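Local coordinates for 16S rRNA (guanine(1405)-N(7))-methyltransferase (Klebsiella pneumoniae, PDB 6PI9), which probably methylates N7 of guanosine 1405 in 16S ribosomal RNA, using S-adenosylmethionine as donor, and thereby confers resistance to various aminoglycosides, at residues A[247-251]-A[252-256]. Residues are numbered along the deposited sequence; the frame is centred on the assembly and turned at random.
Sequences FTVSD and ELVYL
The C-terminal β-hairpin of this Rossmann-like methyltransferase turns between V249 and E252, joining strand 241-248, at one edge of the sheet within this chain, to strand 252-259. V249 and E252 pair through their backbones on either side of S250 and D251, giving a two-residue loop; the left-handed backbone angles of both loop residues are close to a type I' turn. The bonds flanking it are unequal: V249 N reaches E252 O at 2.9 Å, whereas the return from E252 N to V249 O, at 3.0 Å, is weak because its N-H...O angle is only 134°. Further along, F247 and V254 form an antiparallel hydrogen-bonded pair, with F247 N to V254 O at 3.0 Å and V254 N to F247 O at 2.8 Å.

The side chain of F247 folds across to the partner strand. With chi1 at 50°, CG sits between the backbone N and carbonyl carbon, and the ring approaches V254 obliquely, CE2 lying 3.6 Å from V254 CB. L256 meets the ring at its edge, near its plane, CD1 being 4.0 Å from F247 CE1. V249 CG2 lies in plane at another part of the edge. Helix 100-111 covers the sheet face that carries F247 and V254, with R106 touching F247 and F110 touching L256. On the opposite face of the sheet, T248 and L253 form the non-hydrogen-bonded pair, where T248 OG1 rests 3.7 Å from L253 CD1.

E252 links the hairpin to the cofactor site. Its CG is anti to the backbone N (chi1 -175°), and the extended chain carries OE1 to a salt bridge with R96, a residue that binds S-adenosylhomocysteine, while OE2 hydrogen-bonds T212 OG1. One water donates both to V249 O and to the carboxylate, at 2.8 Å from E252 OE1.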
loop_
_atom_site.group_PDB
_atom_site.type_symbol
_atom_site.label_atom_id
_atom_site.label_comp_id
_atom_site.label_asym_id
_atom_site.label_seq_id
_atom_site.Cartn_x
_atom_site.Cartn_y
_atom_site.Cartn_z
ATOM N N PHE A 247 -1.582 -22.317 6.380
ATOM C CA PHE A 247 -0.244 -22.418 5.778
ATOM C C PHE A 247 0.061 -21.121 5.037
ATOM O O PHE A 247 -0.846 -20.336 4.748
ATOM C CB PHE A 247 -0.160 -23.607 4.810
ATOM C CG PHE A 247 -1.286 -23.619 3.817
ATOM C CD1 PHE A 247 -2.437 -24.374 4.051
ATOM C CD2 PHE A 247 -1.248 -22.810 2.683
ATOM C CE1 PHE A 247 -3.500 -24.345 3.135
ATOM C CE2 PHE A 247 -2.310 -22.772 1.783
ATOM C CZ PHE A 247 -3.425 -23.543 2.012
ATOM N N THR A 248 1.344 -20.893 4.728
ATOM C CA THR A 248 1.751 -19.661 4.047
ATOM C C THR A 248 2.353 -19.931 2.665
ATOM O O THR A 248 3.306 -20.700 2.548
ATOM C CB THR A 248 2.748 -18.890 4.915
ATOM O OG1 THR A 248 2.094 -18.522 6.139
ATOM C CG2 THR A 248 3.235 -17.617 4.224
ATOM N N VAL A 249 1.823 -19.248 1.639
ATOM C CA VAL A 249 2.184 -19.404 0.213
ATOM C C VAL A 249 2.520 -18.017 -0.329
ATOM O O VAL A 249 1.622 -17.175 -0.446
ATOM C CB VAL A 249 1.025 -19.989 -0.617
ATOM C CG1 VAL A 249 1.509 -20.373 -2.020
ATOM C CG2 VAL A 249 0.305 -21.131 0.103
ATOM N N SER A 250 3.785 -17.763 -0.641
ATOM C CA SER A 250 4.175 -16.560 -1.392
ATOM C C SER A 250 3.729 -15.257 -0.697
ATOM O O SER A 250 3.102 -14.367 -1.292
ATOM C CB SER A 250 3.642 -16.650 -2.827
ATOM O OG SER A 250 3.852 -15.445 -3.539
ATOM N N ASP A 251 4.090 -15.150 0.583
ATOM C CA ASP A 251 3.791 -14.011 1.462
ATOM C C ASP A 251 2.293 -13.810 1.642
ATOM O O ASP A 251 1.837 -12.670 1.805
ATOM C CB ASP A 251 4.449 -12.707 0.983
ATOM C CG ASP A 251 5.994 -12.679 1.233
ATOM O OD1 ASP A 251 6.710 -12.415 0.246
ATOM O OD2 ASP A 251 6.478 -12.887 2.399
ATOM N N GLU A 252 1.522 -14.905 1.585
ATOM C CA GLU A 252 0.098 -14.878 1.915
ATOM C C GLU A 252 -0.143 -15.944 2.976
ATOM O O GLU A 252 0.118 -17.117 2.723
ATOM C CB GLU A 252 -0.755 -15.146 0.645
ATOM C CG GLU A 252 -2.259 -15.016 0.891
ATOM C CD GLU A 252 -3.042 -14.970 -0.410
ATOM O OE1 GLU A 252 -2.525 -15.454 -1.425
ATOM O OE2 GLU A 252 -4.153 -14.416 -0.433
ATOM N N LEU A 253 -0.633 -15.536 4.150
ATOM C CA LEU A 253 -1.056 -16.488 5.182
ATOM C C LEU A 253 -2.483 -16.929 4.886
ATOM O O LEU A 253 -3.386 -16.083 4.846
ATOM C CB LEU A 253 -1.004 -15.824 6.558
ATOM C CG LEU A 253 -1.678 -16.557 7.754
ATOM C CD1 LEU A 253 -1.009 -17.897 8.065
ATOM C CD2 LEU A 253 -1.644 -15.580 8.945
ATOM N N VAL A 254 -2.692 -18.240 4.718
ATOM C CA VAL A 254 -3.961 -18.783 4.216
ATOM C C VAL A 254 -4.582 -19.659 5.304
ATOM O O VAL A 254 -3.910 -20.510 5.855
ATOM C CB VAL A 254 -3.760 -19.633 2.940
ATOM C CG1 VAL A 254 -5.159 -20.156 2.413
ATOM C CG2 VAL A 254 -3.006 -18.853 1.854
ATOM N N TYR A 255 -5.864 -19.444 5.583
ATOM C CA TYR A 255 -6.668 -20.247 6.503
ATOM C C TYR A 255 -7.798 -20.922 5.735
ATOM O O TYR A 255 -8.530 -20.255 4.999
ATOM C CB TYR A 255 -7.354 -19.371 7.554
ATOM C CG TYR A 255 -6.420 -18.881 8.634
ATOM C CD1 TYR A 255 -6.202 -19.621 9.779
ATOM C CD2 TYR A 255 -5.770 -17.657 8.504
ATOM C CE1 TYR A 255 -5.334 -19.139 10.784
ATOM C CE2 TYR A 255 -4.908 -17.198 9.495
ATOM C CZ TYR A 255 -4.704 -17.921 10.599
ATOM O OH TYR A 255 -3.851 -17.432 11.585
ATOM N N LEU A 256 -7.972 -22.226 5.941
ATOM C CA LEU A 256 -9.138 -22.939 5.426
ATOM C C LEU A 256 -10.098 -23.119 6.596
ATOM O O LEU A 256 -9.734 -23.725 7.611
ATOM C CB LEU A 256 -8.710 -24.300 4.851
ATOM C CG LEU A 256 -7.577 -24.276 3.807
ATOM C CD1 LEU A 256 -7.280 -25.706 3.251
ATOM C CD2 LEU A 256 -7.898 -23.295 2.674
HETATM O O HOH W 1 0.034 -16.184 -2.149
#